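Local coordinates for protein sugar-phosphate aldolase (Thermotoga maritima, PDB 1PVT) that belongs to the class II aldolase and adducin family of AraD-like alpha/beta proteins, at residues I123-M135 / Y207-L221. Residues are numbered along the deposited sequence; the frame is centred on the assembly and turned at random.
Sequences IVHTHPLNLLTLM and YDRVEILEKAAEILL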
loop_
_atom_site.group_PDB
_atom_site.type_symbol
_atom_site.label_atom_id
_atom_site.label_comp_id
_atom_site.label_asym_id
_atom_site.label_seq_id
_atom_site.Cartn_x
_atom_site.Cartn_y
_atom_site.Cartn_z
ATOM N N ILE A 123 -0.947 2.431 4.235
ATOM C CA ILE A 123 -0.451 1.996 2.919
ATOM C C ILE A 123 -1.125 0.710 2.394
ATOM O O ILE A 123 -1.085 -0.346 3.039
ATOM C CB ILE A 123 1.052 1.706 2.934
ATOM C CG1 ILE A 123 1.825 2.960 3.313
ATOM C CG2 ILE A 123 1.486 1.217 1.552
ATOM C CD1 ILE A 123 3.302 2.722 3.414
ATOM N N VAL A 124 -1.719 0.801 1.210
ATOM C CA VAL A 124 -2.393 -0.338 0.608
ATOM C C VAL A 124 -1.713 -0.636 -0.712
ATOM O O VAL A 124 -1.627 0.244 -1.566
ATOM C CB VAL A 124 -3.894 -0.026 0.318
ATOM C CG1 VAL A 124 -4.520 -1.161 -0.440
ATOM C CG2 VAL A 124 -4.657 0.193 1.596
ATOM N N HIS A 125 -1.217 -1.861 -0.872
ATOM C CA HIS A 125 -0.573 -2.277 -2.119
ATOM C C HIS A 125 -1.334 -3.459 -2.739
ATOM O O HIS A 125 -1.486 -4.516 -2.110
ATOM C CB HIS A 125 0.882 -2.690 -1.883
ATOM C CG HIS A 125 1.512 -3.360 -3.066
ATOM N ND1 HIS A 125 1.972 -4.659 -3.030
ATOM C CD2 HIS A 125 1.715 -2.926 -4.333
ATOM C CE1 HIS A 125 2.431 -4.996 -4.223
ATOM N NE2 HIS A 125 2.286 -3.962 -5.032
ATOM N N THR A 126 -1.802 -3.286 -3.974
ATOM C CA THR A 126 -2.556 -4.339 -4.638
ATOM C C THR A 126 -2.336 -4.277 -6.151
ATOM O O THR A 126 -1.662 -3.374 -6.642
ATOM C CB THR A 126 -4.064 -4.210 -4.279
ATOM O OG1 THR A 126 -4.740 -5.439 -4.573
ATOM C CG2 THR A 126 -4.703 -3.062 -5.042
ATOM N N HIS A 127 -2.890 -5.244 -6.880
ATOM C CA HIS A 127 -2.732 -5.313 -8.334
ATOM C C HIS A 127 -4.047 -5.194 -9.082
ATOM O O HIS A 127 -4.611 -6.186 -9.532
ATOM C CB HIS A 127 -2.067 -6.632 -8.730
ATOM C CG HIS A 127 -0.767 -6.867 -8.038
ATOM N ND1 HIS A 127 -0.678 -7.534 -6.837
ATOM C CD2 HIS A 127 0.485 -6.436 -8.325
ATOM C CE1 HIS A 127 0.574 -7.498 -6.408
ATOM N NE2 HIS A 127 1.299 -6.836 -7.293
ATOM N N PRO A 128 -4.549 -3.971 -9.236
ATOM C CA PRO A 128 -5.809 -3.779 -9.943
ATOM C C PRO A 128 -5.679 -4.234 -11.385
ATOM O O PRO A 128 -4.732 -3.860 -12.076
ATOM C CB PRO A 128 -6.029 -2.279 -9.841
ATOM C CG PRO A 128 -5.364 -1.929 -8.567
ATOM C CD PRO A 128 -4.077 -2.701 -8.674
ATOM N N LEU A 129 -6.642 -5.037 -11.824
ATOM C CA LEU A 129 -6.690 -5.567 -13.179
ATOM C C LEU A 129 -6.513 -4.522 -14.287
ATOM O O LEU A 129 -5.670 -4.668 -15.167
ATOM C CB LEU A 129 -8.023 -6.280 -13.370
ATOM C CG LEU A 129 -8.596 -6.268 -14.783
ATOM C CD1 LEU A 129 -7.741 -7.135 -15.670
ATOM C CD2 LEU A 129 -10.025 -6.773 -14.769
ATOM N N ASN A 130 -7.319 -3.474 -14.255
ATOM C CA ASN A 130 -7.238 -2.451 -15.280
ATOM C C ASN A 130 -5.963 -1.645 -15.257
ATOM O O ASN A 130 -5.396 -1.353 -16.302
ATOM C CB ASN A 130 -8.433 -1.518 -15.172
ATOM C CG ASN A 130 -9.699 -2.142 -15.705
ATOM O OD1 ASN A 130 -9.918 -2.183 -16.910
ATOM N ND2 ASN A 130 -10.532 -2.652 -14.811
ATOM N N LEU A 131 -5.515 -1.268 -14.068
ATOM C CA LEU A 131 -4.286 -0.493 -13.946
ATOM C C LEU A 131 -3.149 -1.387 -14.404
ATOM O O LEU A 131 -2.145 -0.929 -14.954
ATOM C CB LEU A 131 -4.070 -0.074 -12.497
ATOM C CG LEU A 131 -3.704 1.396 -12.326
ATOM C CD1 LEU A 131 -4.546 2.264 -13.252
ATOM C CD2 LEU A 131 -3.940 1.786 -10.873
ATOM N N LEU A 132 -3.332 -2.677 -14.174
ATOM C CA LEU A 132 -2.359 -3.664 -14.572
ATOM C C LEU A 132 -2.372 -3.674 -16.084
ATOM O O LEU A 132 -1.365 -3.411 -16.721
ATOM C CB LEU A 132 -2.775 -5.023 -14.039
ATOM C CG LEU A 132 -1.703 -5.859 -13.365
ATOM C CD1 LEU A 132 -0.854 -4.999 -12.422
ATOM C CD2 LEU A 132 -2.406 -6.974 -12.618
ATOM N N THR A 133 -3.532 -3.968 -16.650
ATOM C CA THR A 133 -3.688 -4.005 -18.092
ATOM C C THR A 133 -3.055 -2.787 -18.727
ATOM O O THR A 133 -2.260 -2.895 -19.652
ATOM C CB THR A 133 -5.152 -3.988 -18.484
ATOM O OG1 THR A 133 -5.824 -5.072 -17.846
ATOM C CG2 THR A 133 -5.295 -4.119 -19.981
ATOM N N LEU A 134 -3.428 -1.622 -18.216
ATOM C CA LEU A 134 -2.934 -0.347 -18.718
ATOM C C LEU A 134 -1.415 -0.219 -18.729
ATOM O O LEU A 134 -0.847 0.334 -19.667
ATOM C CB LEU A 134 -3.570 0.790 -17.907
ATOM C CG LEU A 134 -3.103 2.246 -18.027
ATOM C CD1 LEU A 134 -1.959 2.505 -17.064
ATOM C CD2 LEU A 134 -2.718 2.559 -19.459
HETATM N N MSE A 135 -0.755 -0.732 -17.699
HETATM C CA MSE A 135 0.700 -0.651 -17.629
HETATM C C MSE A 135 1.390 -1.700 -18.494
HETATM O O MSE A 135 2.602 -1.891 -18.418
HETATM C CB MSE A 135 1.159 -0.805 -16.187
HETATM C CG MSE A 135 0.568 0.225 -15.261
HETATM SE SE MSE A 135 1.409 0.131 -13.538
HETATM C CE MSE A 135 0.771 -1.637 -13.015
ATOM N N TYR A 207 -7.545 2.835 0.478
ATOM C CA TYR A 207 -8.403 1.998 -0.354
ATOM C C TYR A 207 -9.208 2.840 -1.337
ATOM O O TYR A 207 -9.380 2.466 -2.496
ATOM C CB TYR A 207 -9.379 1.196 0.498
ATOM C CG TYR A 207 -10.323 0.361 -0.337
ATOM C CD1 TYR A 207 -9.882 -0.780 -0.988
ATOM C CD2 TYR A 207 -11.641 0.742 -0.524
ATOM C CE1 TYR A 207 -10.723 -1.509 -1.801
ATOM C CE2 TYR A 207 -12.487 0.014 -1.340
ATOM C CZ TYR A 207 -12.017 -1.107 -1.972
ATOM O OH TYR A 207 -12.840 -1.826 -2.793
ATOM N N ASP A 208 -9.719 3.967 -0.864
ATOM C CA ASP A 208 -10.498 4.860 -1.711
ATOM C C ASP A 208 -9.721 5.343 -2.935
ATOM O O ASP A 208 -10.297 5.569 -3.997
ATOM C CB ASP A 208 -10.963 6.073 -0.905
ATOM C CG ASP A 208 -12.312 5.860 -0.273
ATOM O OD1 ASP A 208 -12.631 4.697 0.041
ATOM O OD2 ASP A 208 -13.045 6.853 -0.084
ATOM N N ARG A 209 -8.416 5.518 -2.793
ATOM C CA ARG A 209 -7.626 5.981 -3.921
ATOM C C ARG A 209 -7.355 4.850 -4.909
ATOM O O ARG A 209 -7.207 5.090 -6.101
ATOM C CB ARG A 209 -6.322 6.593 -3.429
ATOM C CG ARG A 209 -6.502 7.780 -2.489
ATOM C CD ARG A 209 -5.129 8.344 -2.162
ATOM N NE ARG A 209 -5.003 8.914 -0.823
ATOM C CZ ARG A 209 -5.248 10.179 -0.519
ATOM N NH1 ARG A 209 -5.643 11.024 -1.459
ATOM N NH2 ARG A 209 -5.068 10.596 0.723
ATOM N N VAL A 210 -7.282 3.618 -4.418
ATOM C CA VAL A 210 -7.074 2.483 -5.301
ATOM C C VAL A 210 -8.300 2.430 -6.194
ATOM O O VAL A 210 -8.193 2.506 -7.416
ATOM C CB VAL A 210 -6.989 1.181 -4.525
ATOM C CG1 VAL A 210 -6.974 0.020 -5.482
ATOM C CG2 VAL A 210 -5.746 1.174 -3.685
ATOM N N GLU A 211 -9.472 2.314 -5.573
ATOM C CA GLU A 211 -10.739 2.266 -6.302
ATOM C C GLU A 211 -10.762 3.302 -7.406
ATOM O O GLU A 211 -10.897 2.974 -8.585
ATOM C CB GLU A 211 -11.901 2.540 -5.362
ATOM C CG GLU A 211 -12.550 1.317 -4.822
ATOM C CD GLU A 211 -13.864 1.640 -4.157
ATOM O OE1 GLU A 211 -14.637 0.698 -3.879
ATOM O OE2 GLU A 211 -14.124 2.839 -3.907
ATOM N N ILE A 212 -10.627 4.564 -7.014
ATOM C CA ILE A 212 -10.637 5.673 -7.960
ATOM C C ILE A 212 -9.610 5.502 -9.080
ATOM O O ILE A 212 -9.958 5.622 -10.251
ATOM C CB ILE A 212 -10.454 7.025 -7.213
ATOM C CG1 ILE A 212 -11.702 7.280 -6.362
ATOM C CG2 ILE A 212 -10.263 8.169 -8.195
ATOM C CD1 ILE A 212 -11.604 8.461 -5.451
ATOM N N LEU A 213 -8.358 5.214 -8.745
ATOM C CA LEU A 213 -7.370 5.011 -9.791
ATOM C C LEU A 213 -7.857 3.938 -10.749
ATOM O O LEU A 213 -7.785 4.092 -11.969
ATOM C CB LEU A 213 -6.032 4.588 -9.202
ATOM C CG LEU A 213 -5.172 5.740 -8.685
ATOM C CD1 LEU A 213 -3.770 5.219 -8.399
ATOM C CD2 LEU A 213 -5.110 6.863 -9.726
ATOM N N GLU A 214 -8.359 2.846 -10.190
ATOM C CA GLU A 214 -8.864 1.747 -11.002
ATOM C C GLU A 214 -9.956 2.224 -11.946
ATOM O O GLU A 214 -9.922 1.962 -13.149
ATOM C CB GLU A 214 -9.455 0.660 -10.112
ATOM C CG GLU A 214 -8.849 -0.719 -10.287
ATOM C CD GLU A 214 -8.661 -1.112 -11.733
ATOM O OE1 GLU A 214 -7.763 -0.543 -12.391
ATOM O OE2 GLU A 214 -9.407 -1.993 -12.209
ATOM N N LYS A 215 -10.935 2.922 -11.383
ATOM C CA LYS A 215 -12.049 3.408 -12.169
ATOM C C LYS A 215 -11.545 4.218 -13.337
ATOM O O LYS A 215 -11.974 4.005 -14.466
ATOM C CB LYS A 215 -12.985 4.244 -11.303
ATOM C CG LYS A 215 -14.393 4.258 -11.830
ATOM C CD LYS A 215 -15.398 4.520 -10.719
ATOM C CE LYS A 215 -16.854 4.360 -11.198
ATOM N NZ LYS A 215 -17.845 4.353 -10.059
ATOM N N ALA A 216 -10.615 5.129 -13.080
ATOM C CA ALA A 216 -10.073 5.957 -14.148
ATOM C C ALA A 216 -9.389 5.102 -15.183
ATOM O O ALA A 216 -9.523 5.337 -16.373
ATOM C CB ALA A 216 -9.100 6.948 -13.596
ATOM N N ALA A 217 -8.647 4.106 -14.728
ATOM C CA ALA A 217 -7.951 3.235 -15.654
ATOM C C ALA A 217 -8.986 2.528 -16.487
ATOM O O ALA A 217 -8.879 2.456 -17.708
ATOM C CB ALA A 217 -7.130 2.226 -14.901
ATOM N N GLU A 218 -10.006 2.013 -15.815
ATOM C CA GLU A 218 -11.058 1.282 -16.490
ATOM C C GLU A 218 -11.789 2.125 -17.522
ATOM O O GLU A 218 -12.094 1.647 -18.619
ATOM C CB GLU A 218 -12.046 0.736 -15.474
ATOM C CG GLU A 218 -13.008 -0.246 -16.084
ATOM C CD GLU A 218 -13.626 -1.143 -15.048
ATOM O OE1 GLU A 218 -13.314 -0.954 -13.844
ATOM O OE2 GLU A 218 -14.415 -2.037 -15.437
ATOM N N ILE A 219 -12.071 3.376 -17.175
ATOM C CA ILE A 219 -12.746 4.280 -18.097
ATOM C C ILE A 219 -11.840 4.557 -19.296
ATOM O O ILE A 219 -12.287 4.555 -20.438
ATOM C CB ILE A 219 -13.082 5.623 -17.419
ATOM C CG1 ILE A 219 -14.044 5.398 -16.258
ATOM C CG2 ILE A 219 -13.727 6.564 -18.415
ATOM C CD1 ILE A 219 -14.390 6.665 -15.498
ATOM N N LEU A 220 -10.559 4.799 -19.034
ATOM C CA LEU A 220 -9.606 5.069 -20.103
ATOM C C LEU A 220 -9.626 3.916 -21.082
ATOM O O LEU A 220 -9.827 4.096 -22.284
ATOM C CB LEU A 220 -8.196 5.205 -19.538
ATOM C CG LEU A 220 -7.117 5.475 -20.583
ATOM C CD1 LEU A 220 -7.270 6.891 -21.094
ATOM C CD2 LEU A 220 -5.748 5.297 -19.981
ATOM N N LEU A 221 -9.424 2.721 -20.544
ATOM C CA LEU A 221 -9.395 1.521 -21.353
ATOM C C LEU A 221 -10.637 1.276 -22.178
ATOM O O LEU A 221 -10.544 0.797 -23.297
ATOM C CB LEU A 221 -9.103 0.314 -20.477
ATOM C CG LEU A 221 -7.716 -0.258 -20.769
ATOM C CD1 LEU A 221 -6.649 0.821 -20.649
ATOM C CD2 LEU A 221 -7.438 -1.389 -19.807
#
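In the AraD-like alpha/beta fold of the class II aldolase family, a strand of the mixed sheet, 123-126, passes through H127 and P128 into helix 129-134, and both lie along one face of helix 203-224. The two helices cross at 53°, with the N130 side chain as a knob in the hole made by E214, A217, E218 and L221. A carboxylate grips the start of the short helix. E214, its chain bent at chi2 (-45°), turns its carboxylate to the first turn, just past the N-cap residue P128. E214 OE2 takes two N-H groups on its syn side: N130 ND2 at 2.9 Å, with the oxygen in the plane of the N130 amide, and more loosely N130 N at 3.3 Å, tilted from the carboxylate plane. The other oxygen, E214 OE1, receives a weak, bent bond from L131 N. Amide and carboxylate are nearly coplanar, and the N-terminal end of helix 129-134 would be expected to favour the negative charge. Next to this grip the P128 ring lies across the glutamate stem, its CB 3.3 Å from E214 CG, while P128 CG meets V210 CG1, the two side chains crossing at about a right angle. V210 spreads its two methyls along the strand: CG1 meets T126 CG2 and CG2 faces V124 CG1. The hydroxyl of T126 turns elsewhere, to L22 O. On the other flank L131 CD2 rests on L213 CB, and M147 of helix 144-147 covers L131, L134, A217 and L220. At the far end L221 splits its branches, CD1 against L134 CB and CD2 against T133 CG2 at 3.5 Å. The T133 hydroxyl, set beside its own backbone N (chi1 -56°), turns back along the helix: OG1 bonds L129 O at 2.7 Å from above the carbonyl plane, and that oxygen also accepts T133 N.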